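Local coordinates for 3-dehydroquinate dehydratase (PDB 2YR1), which probably catalyses the cis-dehydration of 3-dehydroquinate to 3-dehydroshikimate, the third step of the chorismate pathway, through a Schiff-base intermediate, at residues N2-A7 and G223-F228; A170-V175 and P202-A207. One frame throughout, in Å; residues are numbered along the deposited sequence.

In the fold
Both contacts reach the same parallel barrel of the type I dehydroquinases, with their centres about 9 Å apart. Contact 2 pairs two successive strands, one of which carries Lys-174, the predicted Schiff-base residue; along the chain it is nested inside the loop closed by contact 1. Contact 1 sets the N-terminal loop, itself no part of the barrel, against the entry to the last barrel strand. The two meet directly: Ala-225 N lies 2.7 Å from Leu-203 O and Ser-224 OG 2.8 Å from Thr-205 N, both probable hydrogen bonds, which tie strand 203-207 to 226-228 and so help close the barrel. The nearest side-chain atoms of Ser-224 and Lys-174 remain about 8 Å apart.

Contact 1. Residues N2-A7 and G223-F228; sequences NISPKA and GSAVTF
Ile-3 lays its CG2 methyl over the backbone bend formed by Gly-223, Ser-224 and Ala-225, an example of a chain terminus folded back on a barrel by a few close contacts. This methyl is anti to the backbone N, which leads it away from its own amide toward Ala-225 CA, 3.7 Å from CG2. The same CG2 is 3.8 Å from Gly-223 C, equally close to Ser-224 C and 3.9 Å from Ala-225 CB, so a single branch meets three successive residues. The bend itself calls for glycine: at phi 113° a side chain on Gly-223 would be jammed against the preceding carbonyl oxygen. Next along the chain, Ser-4 holds OG beside its own backbone N (chi1 -51°), and OG lies 3.9 Å from Ala-225 CB. A water completes the join, 2.6 Å from Ser-4 OG and donating to Gly-223 O at 2.6 Å; direct polar contact is thus replaced by a bridge. Around this site, Ile-3 O accepts a bond from Arg-196 of helix 182-198, Ile-3 also touches Trp-220, and Ala-225, packed on Ile-15 of strand 13-15, pairs its backbone with Cys-21 of strand 21-26, while strand 203-207 lies on the other side of strand 226-228.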
ATOM      1  N   ASN A   2       5.413  17.102   2.366  1.00 15.56           N
ATOM      2  CA  ASN A   2       5.896  16.842   1.009  1.00 18.08           C
ATOM      3  C   ASN A   2       6.568  15.492   1.086  1.00 17.22           C
ATOM      4  O   ASN A   2       6.969  15.079   2.168  1.00 22.41           O
ATOM      5  CB  ASN A   2       6.942  17.876   0.578  1.00 17.66           C
ATOM      6  CG  ASN A   2       6.325  19.112  -0.066  1.00 19.71           C
ATOM      7  OD1 ASN A   2       5.103  19.245  -0.154  1.00 23.19           O
ATOM      8  ND2 ASN A   2       7.176  20.017  -0.522  1.00 18.59           N
ATOM      9  N   ILE A   3       6.691  14.802  -0.046  1.00 18.30           N
ATOM     10  CA  ILE A   3       7.351  13.508  -0.068  1.00 16.31           C
ATOM     11  C   ILE A   3       8.777  13.599   0.503  1.00 18.48           C
ATOM     12  O   ILE A   3       9.170  12.807   1.377  1.00 16.42           O
ATOM     13  CB  ILE A   3       7.399  12.935  -1.526  1.00 17.47           C
ATOM     14  CG1 ILE A   3       5.999  12.532  -1.964  1.00 13.41           C
ATOM     15  CG2 ILE A   3       8.350  11.732  -1.598  1.00  9.46           C
ATOM     16  CD1 ILE A   3       5.829  12.329  -3.482  1.00  8.37           C
ATOM     17  N   SER A   4       9.559  14.557   0.006  1.00 17.87           N
ATOM     18  CA  SER A   4      10.937  14.747   0.467  1.00 16.90           C
ATOM     19  C   SER A   4      11.092  16.082   1.219  1.00 18.43           C
ATOM     20  O   SER A   4      10.334  17.013   0.997  1.00 16.55           O
ATOM     21  CB  SER A   4      11.910  14.767  -0.725  1.00 15.96           C
ATOM     22  OG  SER A   4      11.721  13.656  -1.577  1.00 17.45           O
ATOM     23  N   PRO A   5      12.092  16.186   2.106  1.00 22.71           N
ATOM     24  CA  PRO A   5      12.305  17.438   2.855  1.00 23.99           C
ATOM     25  C   PRO A   5      12.601  18.679   2.000  1.00 21.78           C
ATOM     26  O   PRO A   5      12.284  19.799   2.412  1.00 22.42           O
ATOM     27  CB  PRO A   5      13.448  17.091   3.802  1.00 21.80           C
ATOM     28  CG  PRO A   5      14.140  15.929   3.124  1.00 27.11           C
ATOM     29  CD  PRO A   5      12.959  15.122   2.628  1.00 19.23           C
ATOM     30  N   LYS A   6      13.213  18.487   0.831  1.00 19.56           N
ATOM     31  CA  LYS A   6      13.493  19.602  -0.077  1.00 17.64           C
ATOM     32  C   LYS A   6      13.364  19.198  -1.550  1.00 19.22           C
ATOM     33  O   LYS A   6      14.300  18.667  -2.159  1.00 27.23           O
ATOM     34  CB  LYS A   6      14.879  20.172   0.185  1.00 20.18           C
ATOM     35  CG  LYS A   6      15.128  21.455  -0.596  1.00 26.78           C
ATOM     36  CD  LYS A   6      16.362  22.173  -0.075  1.00 27.38           C
ATOM     37  CE  LYS A   6      16.647  23.435  -0.889  1.00 27.95           C
ATOM     38  NZ  LYS A   6      17.895  23.304  -1.688  1.00 32.36           N
ATOM     39  N   ALA A   7      12.194  19.450  -2.123  1.00 23.09           N
ATOM     40  CA  ALA A   7      11.939  19.095  -3.508  1.00 18.98           C
ATOM     41  C   ALA A   7      12.992  19.691  -4.422  1.00 24.34           C
ATOM     42  O   ALA A   7      13.622  20.692  -4.096  1.00 21.93           O
ATOM     43  CB  ALA A   7      10.559  19.559  -3.929  1.00 17.62           C
ATOM     44  N   GLY A 223       8.164   8.205   1.651  1.00 11.98           N
ATOM     45  CA  GLY A 223       9.340   8.932   1.210  1.00 15.57           C
ATOM     46  C   GLY A 223       9.928   8.608  -0.147  1.00 16.67           C
ATOM     47  O   GLY A 223      10.960   9.191  -0.514  1.00 14.91           O
ATOM     48  N   SER A 224       9.317   7.701  -0.906  1.00 12.48           N
ATOM     49  CA  SER A 224       9.890   7.396  -2.216  1.00 11.43           C
ATOM     50  C   SER A 224       9.302   8.386  -3.209  1.00 15.24           C
ATOM     51  O   SER A 224       8.089   8.380  -3.483  1.00 18.64           O
ATOM     52  CB  SER A 224       9.586   5.951  -2.641  1.00 11.47           C
ATOM     53  OG  SER A 224      10.368   5.591  -3.778  1.00  9.27           O
ATOM     54  N   ALA A 225      10.177   9.227  -3.757  1.00 15.17           N
ATOM     55  CA  ALA A 225       9.772  10.283  -4.681  1.00 13.39           C
ATOM     56  C   ALA A 225       9.504   9.906  -6.116  1.00 19.43           C
ATOM     57  O   ALA A 225       8.853  10.670  -6.846  1.00 16.77           O
ATOM     58  CB  ALA A 225      10.801  11.395  -4.650  1.00 10.30           C
ATOM     59  N   VAL A 226      10.007   8.750  -6.529  1.00 15.77           N
ATOM     60  CA  VAL A 226       9.845   8.311  -7.903  1.00 17.07           C
ATOM     61  C   VAL A 226       9.419   6.851  -7.953  1.00 15.73           C
ATOM     62  O   VAL A 226       9.890   6.060  -7.151  1.00 19.31           O
ATOM     63  CB  VAL A 226      11.169   8.396  -8.665  1.00 19.52           C
ATOM     64  CG1 VAL A 226      10.953   7.957 -10.104  1.00 24.23           C
ATOM     65  CG2 VAL A 226      11.737   9.790  -8.584  1.00 20.05           C
ATOM     66  N   THR A 227       8.516   6.506  -8.865  1.00 14.75           N
ATOM     67  CA  THR A 227       8.103   5.103  -9.018  1.00 16.79           C
ATOM     68  C   THR A 227       8.286   4.768 -10.507  1.00 19.26           C
ATOM     69  O   THR A 227       7.989   5.595 -11.374  1.00 19.06           O
ATOM     70  CB  THR A 227       6.625   4.858  -8.596  1.00 22.57           C
ATOM     71  OG1 THR A 227       6.317   3.457  -8.705  1.00 23.39           O
ATOM     72  CG2 THR A 227       5.661   5.629  -9.508  1.00 24.76           C
ATOM     73  N   PHE A 228       8.813   3.578 -10.793  1.00 18.55           N
ATOM     74  CA  PHE A 228       9.040   3.156 -12.164  1.00 23.14           C
ATOM     75  C   PHE A 228       7.877   2.313 -12.698  1.00 27.93           C
ATOM     76  O   PHE A 228       7.508   1.297 -12.098  1.00 26.68           O
ATOM     77  CB  PHE A 228      10.347   2.365 -12.277  1.00 21.69           C
ATOM     78  CG  PHE A 228      11.600   3.199 -12.085  1.00 26.85           C
ATOM     79  CD1 PHE A 228      12.787   2.824 -12.704  1.00 35.13           C
ATOM     80  CD2 PHE A 228      11.600   4.339 -11.286  1.00 36.10           C
ATOM     81  CE1 PHE A 228      13.955   3.575 -12.534  1.00 36.39           C
ATOM     82  CE2 PHE A 228      12.766   5.100 -11.106  1.00 35.01           C
ATOM     83  CZ  PHE A 228      13.940   4.717 -11.733  1.00 34.77           C
TER
HETATM   84  O   HOH W   1      12.337  11.427  -0.383  1.00 21.41           O

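Contact 2. Residues A170-V175 and P202-A207; sequences ADIAKV and PLITMA
Ala-173 O is gripped twice from strand 203-207: Ile-204 N donates to it at 2.8 Å, nearly along the C=O axis, and Leu-203 CA adds a C-H contact at 3.4 Å. The pattern recurs at Ile-204 O, which takes Val-175 N at 2.9 Å and the CA-H of Lys-174. With Ala-173 N to Pro-202 O and a longer bond from Met-206 N to Val-175 O, this is regular parallel pairing, the strand axes 10° apart. On one face, Ile-172 CG2 comes across Ile-204 CD1 at 3.5 Å. Lys-174, CG anti to the backbone N (chi1 174°), runs out extended: CG passes Ile-204 CB, and CE reaches Met-206 SD at 4.0 Å, the methionine chain bending back to meet it. Replacing Lys-174 by an alanine would probably leave Met-206 SD without this neighbour and the pocket without the amine expected to form the Schiff base. On the other face, Val-175 and Thr-205 stand side by side, their CG2 methyls tightly packed at 3.5 Å, while Ala-173 CB meets Leu-203 CD1. This second face turns to the helices, with Met-162 of helix 155-167 against Val-175, Leu-203 and Thr-205, and Thr-192 of helix 182-198 bonded to Thr-205 OG1. Helix 182-198 is the crossover of this beta-alpha-beta unit; inside the barrel, Lys-174 adjoins His-147 of strand 141-148 and Phe-228 of strand 226-228.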
ATOM      1  N   ALA A 170      25.322  12.461  -3.664  1.00 21.37           N
ATOM      2  CA  ALA A 170      24.137  12.191  -4.465  1.00 21.60           C
ATOM      3  C   ALA A 170      23.086  13.294  -4.360  1.00 24.43           C
ATOM      4  O   ALA A 170      22.938  13.947  -3.316  1.00 22.80           O
ATOM      5  CB  ALA A 170      23.517  10.855  -4.043  1.00 22.96           C
ATOM      6  N   ASP A 171      22.359  13.510  -5.449  1.00 17.03           N
ATOM      7  CA  ASP A 171      21.276  14.472  -5.447  1.00 15.68           C
ATOM      8  C   ASP A 171      20.012  13.692  -5.099  1.00 18.46           C
ATOM      9  O   ASP A 171      19.041  14.240  -4.567  1.00 10.70           O
ATOM     10  CB  ASP A 171      21.117  15.135  -6.815  1.00 15.15           C
ATOM     11  CG  ASP A 171      22.241  16.131  -7.119  1.00 24.76           C
ATOM     12  OD1 ASP A 171      22.478  17.031  -6.289  1.00 19.06           O
ATOM     13  OD2 ASP A 171      22.881  16.008  -8.176  1.00 22.08           O
ATOM     14  N   ILE A 172      20.048  12.400  -5.416  1.00 19.45           N
ATOM     15  CA  ILE A 172      18.941  11.489  -5.155  1.00 17.02           C
ATOM     16  C   ILE A 172      19.560  10.145  -4.804  1.00 18.82           C
ATOM     17  O   ILE A 172      20.487   9.702  -5.468  1.00 17.85           O
ATOM     18  CB  ILE A 172      18.050  11.297  -6.409  1.00 15.72           C
ATOM     19  CG1 ILE A 172      17.433  12.636  -6.809  1.00 15.69           C
ATOM     20  CG2 ILE A 172      16.995  10.232  -6.142  1.00 15.84           C
ATOM     21  CD1 ILE A 172      16.459  12.553  -7.969  1.00 13.97           C
ATOM     22  N   ALA A 173      19.048   9.512  -3.749  1.00 16.66           N
ATOM     23  CA  ALA A 173      19.545   8.214  -3.306  1.00 17.77           C
ATOM     24  C   ALA A 173      18.558   7.141  -3.739  1.00 19.41           C
ATOM     25  O   ALA A 173      17.349   7.292  -3.537  1.00 14.35           O
ATOM     26  CB  ALA A 173      19.679   8.202  -1.795  1.00 12.27           C
ATOM     27  N   LYS A 174      19.051   6.060  -4.341  1.00 13.96           N
ATOM     28  CA  LYS A 174      18.137   5.010  -4.778  1.00 15.92           C
ATOM     29  C   LYS A 174      18.516   3.605  -4.307  1.00 18.42           C
ATOM     30  O   LYS A 174      19.681   3.210  -4.386  1.00 20.06           O
ATOM     31  CB  LYS A 174      18.014   5.032  -6.308  1.00 18.59           C
ATOM     32  CG  LYS A 174      17.193   3.875  -6.896  1.00 17.33           C
ATOM     33  CD  LYS A 174      17.168   3.893  -8.426  1.00 17.26           C
ATOM     34  CE  LYS A 174      16.521   2.623  -8.951  1.00 23.42           C
ATOM     35  NZ  LYS A 174      16.877   2.305 -10.355  1.00 29.64           N
ATOM     36  N   VAL A 175      17.543   2.866  -3.771  1.00 18.47           N
ATOM     37  CA  VAL A 175      17.784   1.479  -3.359  1.00 16.53           C
ATOM     38  C   VAL A 175      16.622   0.578  -3.797  1.00 19.21           C
ATOM     39  O   VAL A 175      15.452   0.904  -3.573  1.00 14.80           O
ATOM     40  CB  VAL A 175      17.948   1.292  -1.814  1.00 16.59           C
ATOM     41  CG1 VAL A 175      19.195   2.028  -1.296  1.00 23.54           C
ATOM     42  CG2 VAL A 175      16.723   1.790  -1.100  1.00 27.22           C
ATOM     43  N   PRO A 202      16.064  13.757  -1.920  1.00 14.35           N
ATOM     44  CA  PRO A 202      14.982  12.828  -2.294  1.00 16.54           C
ATOM     45  C   PRO A 202      15.478  11.382  -2.301  1.00 18.90           C
ATOM     46  O   PRO A 202      16.665  11.124  -2.492  1.00 19.01           O
ATOM     47  CB  PRO A 202      14.581  13.299  -3.699  1.00 17.01           C
ATOM     48  CG  PRO A 202      14.842  14.804  -3.617  1.00 21.30           C
ATOM     49  CD  PRO A 202      16.190  14.842  -2.922  1.00 14.15           C
ATOM     50  N   LEU A 203      14.550  10.451  -2.118  1.00 16.06           N
ATOM     51  CA  LEU A 203      14.833   9.024  -2.076  1.00 13.14           C
ATOM     52  C   LEU A 203      13.981   8.280  -3.110  1.00 14.03           C
ATOM     53  O   LEU A 203      12.843   8.670  -3.387  1.00 13.88           O
ATOM     54  CB  LEU A 203      14.455   8.491  -0.692  1.00 23.67           C
ATOM     55  CG  LEU A 203      15.431   8.305   0.464  1.00 25.06           C
ATOM     56  CD1 LEU A 203      16.598   9.255   0.367  1.00 23.42           C
ATOM     57  CD2 LEU A 203      14.659   8.462   1.760  1.00 26.13           C
ATOM     58  N   ILE A 204      14.538   7.220  -3.683  1.00 15.26           N
ATOM     59  CA  ILE A 204      13.794   6.380  -4.630  1.00 14.78           C
ATOM     60  C   ILE A 204      13.995   4.977  -4.139  1.00 16.03           C
ATOM     61  O   ILE A 204      15.123   4.481  -4.123  1.00 19.48           O
ATOM     62  CB  ILE A 204      14.335   6.427  -6.061  1.00 14.53           C
ATOM     63  CG1 ILE A 204      14.306   7.855  -6.597  1.00 14.40           C
ATOM     64  CG2 ILE A 204      13.496   5.507  -6.980  1.00 14.29           C
ATOM     65  CD1 ILE A 204      15.001   7.977  -7.955  1.00 21.21           C
ATOM     66  N   THR A 205      12.912   4.325  -3.730  1.00 15.92           N
ATOM     67  CA  THR A 205      13.031   2.961  -3.251  1.00  8.42           C
ATOM     68  C   THR A 205      11.938   2.100  -3.859  1.00 16.52           C
ATOM     69  O   THR A 205      10.884   2.603  -4.282  1.00 17.47           O
ATOM     70  CB  THR A 205      12.892   2.851  -1.704  1.00 13.94           C
ATOM     71  OG1 THR A 205      11.557   3.183  -1.322  1.00 14.08           O
ATOM     72  CG2 THR A 205      13.892   3.760  -0.971  1.00 16.36           C
ATOM     73  N   MET A 206      12.200   0.799  -3.905  1.00 12.45           N
ATOM     74  CA  MET A 206      11.233  -0.163  -4.417  1.00 18.64           C
ATOM     75  C   MET A 206      11.604  -1.599  -4.063  1.00 19.40           C
ATOM     76  O   MET A 206      12.781  -1.932  -3.869  1.00 19.66           O
ATOM     77  CB  MET A 206      11.085  -0.061  -5.953  1.00 15.69           C
ATOM     78  CG  MET A 206      12.378  -0.252  -6.741  1.00 23.90           C
ATOM     79  SD  MET A 206      13.295   1.303  -6.928  1.00 29.42           S
ATOM     80  CE  MET A 206      12.521   2.017  -8.380  1.00 23.87           C
ATOM     81  N   ALA A 207      10.577  -2.426  -3.928  1.00 19.60           N
ATOM     82  CA  ALA A 207      10.743  -3.862  -3.717  1.00 15.84           C
ATOM     83  C   ALA A 207      10.238  -4.295  -5.099  1.00 18.85           C
ATOM     84  O   ALA A 207       9.169  -3.850  -5.546  1.00 16.85           O
ATOM     85  CB  ALA A 207       9.810  -4.382  -2.619  1.00 10.14           C
TER